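Ectonucleoside triphosphate diphosphohydrolase 4 (PDB 6WG5) belongs to the GDA1/CD39 nucleoside phosphatase family, whose fold is related to that of actin. Local coordinates at residues Asn253-Phe258 with Arg272-Thr277; Arg218-Leu223 with Glu380-Ser385. All coordinates share one frame; numbering follows the deposited sequence. Where two conformers were deposited one is given.

Overall arrangement
Both contacts are seams of one mixed beta-sheet, in a chain of the actin-like GDA1/CD39 family. Coming from the N terminus, the chain first builds another sheet and helix 172-186, then lays down residues 218-223, which lead into the first strand of this one. It turns back through strand 229-235 and runs along helix 245-254 into residues 253-258. A short excursion brings it back as residues 272-277, and interaction 1 closes that hairpin at the sheet's outer margin. Only at residues 380-385 does it return to the first segment, so interaction 2 closes the long loop and holds interaction 1 within it. Strand 229-235 lies between the two seams, whose centres are about 15 Å apart.

Interaction 1 of 2, residues Asn253-Phe258 with Arg272-Thr277; sequences NLLAEF and RVYVAT
A beta hairpin at the margin of the six-stranded sheet pairs outermost strand 255-259 with strand 270-279, and Leu254, just ahead of the strand, sets the first rung. Its O accepts Val275 N at 2.9 Å. Two residues on, Ala256 and Val273 form an antiparallel hydrogen-bonded pair, Ala256 N to Val273 O at 2.8 Å and Val273 N to Ala256 O at 2.9 Å. Non-hydrogen-bonded pairs Leu255-Tyr274 and Glu257-Arg272 flank it.

The Leu255 face is met by long side chains. CD2 of Leu255 comes to the edge of the Tyr274 ring, near its plane, and packs on Tyr274 CB, while the ring itself runs beside the Leu254 side chain in the same direction, with CE2 3.6 Å from Leu254 CB. The hydroxyl of Tyr274 is tied to Tyr370 O. Farther along, Glu257 and Arg272 lie alongside through their CG methylenes, 3.9 Å apart; their charged ends stay beyond salt-bridge range, and in one of its two conformers Arg272 bonds through NH2 to Lys238 O.

On the Ala256 face, helix 172-186 packs through Val177 and Trp180. Phe258 has CG between its backbone N and carbonyl carbon (chi1 55°), which turns the ring toward the neighbouring strand, so that its CE2 lies 3.6 Å from Val273 CG2.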
loop_
_atom_site.group_PDB
_atom_site.type_symbol
_atom_site.label_atom_id
_atom_site.label_comp_id
_atom_site.label_asym_id
_atom_site.label_seq_id
_atom_site.Cartn_x
_atom_site.Cartn_y
_atom_site.Cartn_z
ATOM N N ASN A 253 7.275 1.395 -17.335
ATOM C CA ASN A 253 7.232 0.338 -16.337
ATOM C C ASN A 253 6.647 0.801 -15.011
ATOM O O ASN A 253 6.260 -0.041 -14.193
ATOM C CB ASN A 253 8.641 -0.212 -16.113
ATOM C CG ASN A 253 8.636 -1.606 -15.522
ATOM O OD1 ASN A 253 7.815 -2.446 -15.892
ATOM N ND2 ASN A 253 9.551 -1.856 -14.592
ATOM N N LEU A 254 6.573 2.112 -14.775
ATOM C CA LEU A 254 6.052 2.657 -13.528
ATOM C C LEU A 254 4.670 3.275 -13.693
ATOM O O LEU A 254 4.147 3.862 -12.740
ATOM C CB LEU A 254 7.018 3.701 -12.965
ATOM C CG LEU A 254 8.458 3.233 -12.761
ATOM C CD1 LEU A 254 9.298 4.365 -12.197
ATOM C CD2 LEU A 254 8.513 2.011 -11.850
ATOM N N LEU A 255 4.068 3.158 -14.874
ATOM C CA LEU A 255 2.754 3.716 -15.147
ATOM C C LEU A 255 1.798 2.601 -15.540
ATOM O O LEU A 255 2.154 1.708 -16.315
ATOM C CB LEU A 255 2.820 4.763 -16.264
ATOM C CG LEU A 255 3.560 6.058 -15.922
ATOM C CD1 LEU A 255 3.787 6.889 -17.174
ATOM C CD2 LEU A 255 2.791 6.859 -14.882
ATOM N N ALA A 256 0.587 2.655 -14.994
ATOM C CA ALA A 256 -0.472 1.708 -15.314
ATOM C C ALA A 256 -1.651 2.470 -15.900
ATOM O O ALA A 256 -2.089 3.477 -15.332
ATOM C CB ALA A 256 -0.906 0.924 -14.074
ATOM N N GLU A 257 -2.155 1.994 -17.035
ATOM C CA GLU A 257 -3.310 2.586 -17.697
ATOM C C GLU A 257 -4.389 1.523 -17.818
ATOM O O GLU A 257 -4.188 0.503 -18.486
ATOM C CB GLU A 257 -2.927 3.139 -19.069
ATOM C CG GLU A 257 -2.230 4.484 -18.994
ATOM C CD GLU A 257 -1.312 4.739 -20.170
ATOM O OE1 GLU A 257 -0.125 5.052 -19.933
ATOM O OE2 GLU A 257 -1.770 4.620 -21.327
ATOM N N PHE A 258 -5.527 1.761 -17.172
ATOM C CA PHE A 258 -6.590 0.773 -17.088
ATOM C C PHE A 258 -7.940 1.475 -17.136
ATOM O O PHE A 258 -8.034 2.704 -17.058
ATOM C CB PHE A 258 -6.463 -0.065 -15.812
ATOM C CG PHE A 258 -6.422 0.753 -14.554
ATOM C CD1 PHE A 258 -7.585 1.055 -13.868
ATOM C CD2 PHE A 258 -5.218 1.228 -14.061
ATOM C CE1 PHE A 258 -7.550 1.809 -12.711
ATOM C CE2 PHE A 258 -5.175 1.981 -12.905
ATOM C CZ PHE A 258 -6.342 2.273 -12.230
ATOM N N ARG A 272 -4.659 6.866 -15.292
ATOM C CA ARG A 272 -3.220 6.649 -15.374
ATOM C C ARG A 272 -2.652 6.780 -13.967
ATOM O O ARG A 272 -2.713 7.863 -13.373
ATOM C CB ARG A 272 -2.568 7.659 -16.319
ATOM C CG ARG A 272 -1.096 7.398 -16.594
ATOM C CD ARG A 272 -0.451 8.521 -17.399
ATOM N NE ARG A 272 -1.386 9.141 -18.340
ATOM C CZ ARG A 272 -1.704 10.435 -18.367
ATOM N NH1 ARG A 272 -2.568 10.879 -19.272
ATOM N NH2 ARG A 272 -1.159 11.294 -17.515
ATOM N N VAL A 273 -2.113 5.685 -13.435
ATOM C CA VAL A 273 -1.616 5.641 -12.064
ATOM C C VAL A 273 -0.133 5.303 -12.082
ATOM O O VAL A 273 0.284 4.331 -12.724
ATOM C CB VAL A 273 -2.396 4.625 -11.211
ATOM C CG1 VAL A 273 -1.885 4.631 -9.779
ATOM C CG2 VAL A 273 -3.883 4.938 -11.248
ATOM N N TYR A 274 0.656 6.104 -11.369
ATOM C CA TYR A 274 2.081 5.870 -11.193
ATOM C C TYR A 274 2.300 5.088 -9.908
ATOM O O TYR A 274 1.717 5.418 -8.873
ATOM C CB TYR A 274 2.830 7.202 -11.145
ATOM C CG TYR A 274 4.246 7.130 -10.616
ATOM C CD1 TYR A 274 4.528 7.440 -9.293
ATOM C CD2 TYR A 274 5.302 6.771 -11.443
ATOM C CE1 TYR A 274 5.819 7.389 -8.805
ATOM C CE2 TYR A 274 6.600 6.714 -10.962
ATOM C CZ TYR A 274 6.851 7.027 -9.644
ATOM O OH TYR A 274 8.139 6.973 -9.158
ATOM N N VAL A 275 3.127 4.048 -9.981
ATOM C CA VAL A 275 3.402 3.180 -8.841
ATOM C C VAL A 275 4.901 2.931 -8.778
ATOM O O VAL A 275 5.500 2.476 -9.757
ATOM C CB VAL A 275 2.638 1.844 -8.936
ATOM C CG1 VAL A 275 2.961 0.954 -7.741
ATOM C CG2 VAL A 275 1.145 2.092 -9.021
ATOM N N ALA A 276 5.506 3.223 -7.627
ATOM C CA ALA A 276 6.931 3.001 -7.428
ATOM C C ALA A 276 7.158 2.376 -6.061
ATOM O O ALA A 276 6.571 2.818 -5.069
ATOM C CB ALA A 276 7.722 4.308 -7.551
ATOM N N THR A 277 8.006 1.351 -6.017
ATOM C CA THR A 277 8.383 0.675 -4.784
ATOM C C THR A 277 9.894 0.752 -4.646
ATOM O O THR A 277 10.619 0.516 -5.618
ATOM C CB THR A 277 7.918 -0.785 -4.789
ATOM O OG1 THR A 277 6.542 -0.849 -5.184
ATOM C CG2 THR A 277 8.069 -1.399 -3.412
#

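Interaction 2 of 2, residues Arg218-Leu223 with Glu380-Ser385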
loop_
_atom_site.group_PDB
_atom_site.type_symbol
_atom_site.label_atom_id
_atom_site.label_comp_id
_atom_site.label_asym_id
_atom_site.label_seq_id
_atom_site.Cartn_x
_atom_site.Cartn_y
_atom_site.Cartn_z
ATOM N N ARG A 218 -11.286 14.305 -8.076
ATOM C CA ARG A 218 -9.883 14.076 -7.768
ATOM C C ARG A 218 -9.730 12.806 -6.941
ATOM O O ARG A 218 -10.570 12.496 -6.092
ATOM C CB ARG A 218 -9.321 15.272 -7.003
ATOM C CG ARG A 218 -7.830 15.216 -6.750
ATOM C CD ARG A 218 -7.374 16.457 -6.007
ATOM N NE ARG A 218 -7.902 16.503 -4.647
ATOM C CZ ARG A 218 -7.823 17.564 -3.849
ATOM N NH1 ARG A 218 -7.240 18.680 -4.267
ATOM N NH2 ARG A 218 -8.333 17.509 -2.627
ATOM N N THR A 219 -8.654 12.066 -7.194
ATOM C CA THR A 219 -8.347 10.864 -6.432
ATOM C C THR A 219 -7.311 11.166 -5.355
ATOM O O THR A 219 -6.682 12.225 -5.334
ATOM C CB THR A 219 -7.840 9.747 -7.351
ATOM O OG1 THR A 219 -6.697 10.204 -8.086
ATOM C CG2 THR A 219 -8.931 9.304 -8.315
ATOM N N ALA A 220 -7.135 10.202 -4.453
ATOM C CA ALA A 220 -6.200 10.315 -3.342
ATOM C C ALA A 220 -5.031 9.369 -3.579
ATOM O O ALA A 220 -5.231 8.167 -3.784
ATOM C CB ALA A 220 -6.888 9.993 -2.014
ATOM N N GLY A 221 -3.813 9.913 -3.552
ATOM C CA GLY A 221 -2.628 9.090 -3.625
ATOM C C GLY A 221 -2.350 8.398 -2.308
ATOM O O GLY A 221 -2.922 8.725 -1.268
ATOM N N ILE A 222 -1.455 7.415 -2.357
ATOM C CA ILE A 222 -1.089 6.644 -1.176
ATOM C C ILE A 222 0.426 6.657 -1.029
ATOM O O ILE A 222 1.155 6.422 -1.999
ATOM C CB ILE A 222 -1.627 5.200 -1.236
ATOM C CG1 ILE A 222 -1.282 4.542 -2.568
ATOM C CG2 ILE A 222 -3.134 5.202 -1.021
ATOM C CD1 ILE A 222 -1.739 3.091 -2.684
ATOM N N LEU A 223 0.887 6.965 0.178
ATOM C CA LEU A 223 2.278 6.826 0.577
ATOM C C LEU A 223 2.349 5.761 1.660
ATOM O O LEU A 223 1.590 5.814 2.634
ATOM C CB LEU A 223 2.836 8.151 1.100
ATOM C CG LEU A 223 3.259 9.177 0.057
ATOM C CD1 LEU A 223 3.117 10.580 0.611
ATOM C CD2 LEU A 223 4.694 8.914 -0.360
ATOM N N GLU A 380 -3.977 15.341 -3.063
ATOM C CA GLU A 380 -4.096 14.874 -1.688
ATOM C C GLU A 380 -3.503 13.475 -1.604
ATOM O O GLU A 380 -3.559 12.705 -2.566
ATOM C CB GLU A 380 -5.552 14.873 -1.206
ATOM C CG GLU A 380 -6.474 13.963 -2.000
ATOM C CD GLU A 380 -7.923 14.071 -1.562
ATOM O OE1 GLU A 380 -8.202 13.839 -0.365
ATOM O OE2 GLU A 380 -8.783 14.392 -2.415
ATOM N N PHE A 381 -2.932 13.160 -0.442
ATOM C CA PHE A 381 -2.289 11.875 -0.212
ATOM C C PHE A 381 -2.659 11.356 1.168
ATOM O O PHE A 381 -2.889 12.130 2.100
ATOM C CB PHE A 381 -0.761 11.974 -0.312
ATOM C CG PHE A 381 -0.239 11.980 -1.719
ATOM C CD1 PHE A 381 0.318 10.836 -2.269
ATOM C CD2 PHE A 381 -0.298 13.128 -2.491
ATOM C CE1 PHE A 381 0.807 10.836 -3.563
ATOM C CE2 PHE A 381 0.189 13.134 -3.785
ATOM C CZ PHE A 381 0.741 11.986 -4.321
ATOM N N TYR A 382 -2.709 10.032 1.285
ATOM C CA TYR A 382 -2.772 9.350 2.569
ATOM C C TYR A 382 -1.412 8.734 2.871
ATOM O O TYR A 382 -0.754 8.195 1.974
ATOM C CB TYR A 382 -3.846 8.260 2.573
ATOM C CG TYR A 382 -5.243 8.765 2.842
ATOM C CD1 TYR A 382 -5.878 8.502 4.049
ATOM C CD2 TYR A 382 -5.928 9.504 1.890
ATOM C CE1 TYR A 382 -7.158 8.960 4.297
ATOM C CE2 TYR A 382 -7.207 9.969 2.131
ATOM C CZ TYR A 382 -7.817 9.695 3.335
ATOM O OH TYR A 382 -9.093 10.158 3.575
ATOM N N GLY A 383 -0.994 8.820 4.131
ATOM C CA GLY A 383 0.261 8.242 4.583
ATOM C C GLY A 383 -0.004 7.089 5.536
ATOM O O GLY A 383 -0.707 7.248 6.535
ATOM N N PHE A 384 0.564 5.933 5.212
ATOM C CA PHE A 384 0.340 4.713 5.971
ATOM C C PHE A 384 1.642 4.233 6.602
ATOM O O PHE A 384 2.731 4.723 6.298
ATOM C CB PHE A 384 -0.251 3.616 5.079
ATOM C CG PHE A 384 -1.621 3.938 4.556
ATOM C CD1 PHE A 384 -2.734 3.812 5.370
ATOM C CD2 PHE A 384 -1.797 4.365 3.251
ATOM C CE1 PHE A 384 -3.997 4.108 4.891
ATOM C CE2 PHE A 384 -3.054 4.662 2.769
ATOM C CZ PHE A 384 -4.156 4.533 3.590
ATOM N N SER A 385 1.503 3.258 7.502
ATOM C CA SER A 385 2.629 2.606 8.178
ATOM C C SER A 385 3.448 3.668 8.906
ATOM O O SER A 385 2.876 4.397 9.733
ATOM C CB SER A 385 3.390 1.767 7.152
ATOM O OG SER A 385 2.606 0.669 6.725
HETATM O O HOH W 1 -4.572 13.813 -6.021
#
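Arg218 and Glu380 meet at the partly exposed end of this contact, and beyond them two parallel strands run into the buried part of the sheet. This is the more solvent-facing end, with long or weak bonds. Arg218 NE reaches Glu380 OE2 at 3.2 Å and NH2 adds a weak bond to the same oxygen; the guanidinium and carboxylate planes stand 83° apart, and NE meets the anti side of OE2, well out of the carboxylate plane. Glu380 gets there with CG between its backbone N and carbonyl carbon (chi1 61°). Arg189 forms a second salt bridge to OE2, so two positive groups probably favour the charged carboxylate, while Asn378 takes Arg218 NH1. A water donates to Thr219 O and is weakly bonded to Glu380 N.

Inward, a regular ladder of backbone bonds takes over among packed, buried side chains. Gly221 N gives to Glu380 O, Tyr382 N to Gly221 O at 2.9 Å, Leu223 N to Tyr382 O at 2.7 Å and Phe384 N to Leu223 O at 2.8 Å. Gly221 lies under one face of the Phe381 ring, its CA 4.1 Å from the ring centroid in an off-centre CH-pi contact, and Leu223 CD1 touches CD1 of that ring at 4.0 Å. On the other face of the sheet, Ile222 CG2 lies in the plane of the Phe384 ring, at its edge, 3.8 Å from CE2. Ile183 of helix 172-186 touches both. Such staggered bonds mark a parallel beta ladder, here between the fourth and fifth strands of a mixed beta-sheet in an actin-like chain.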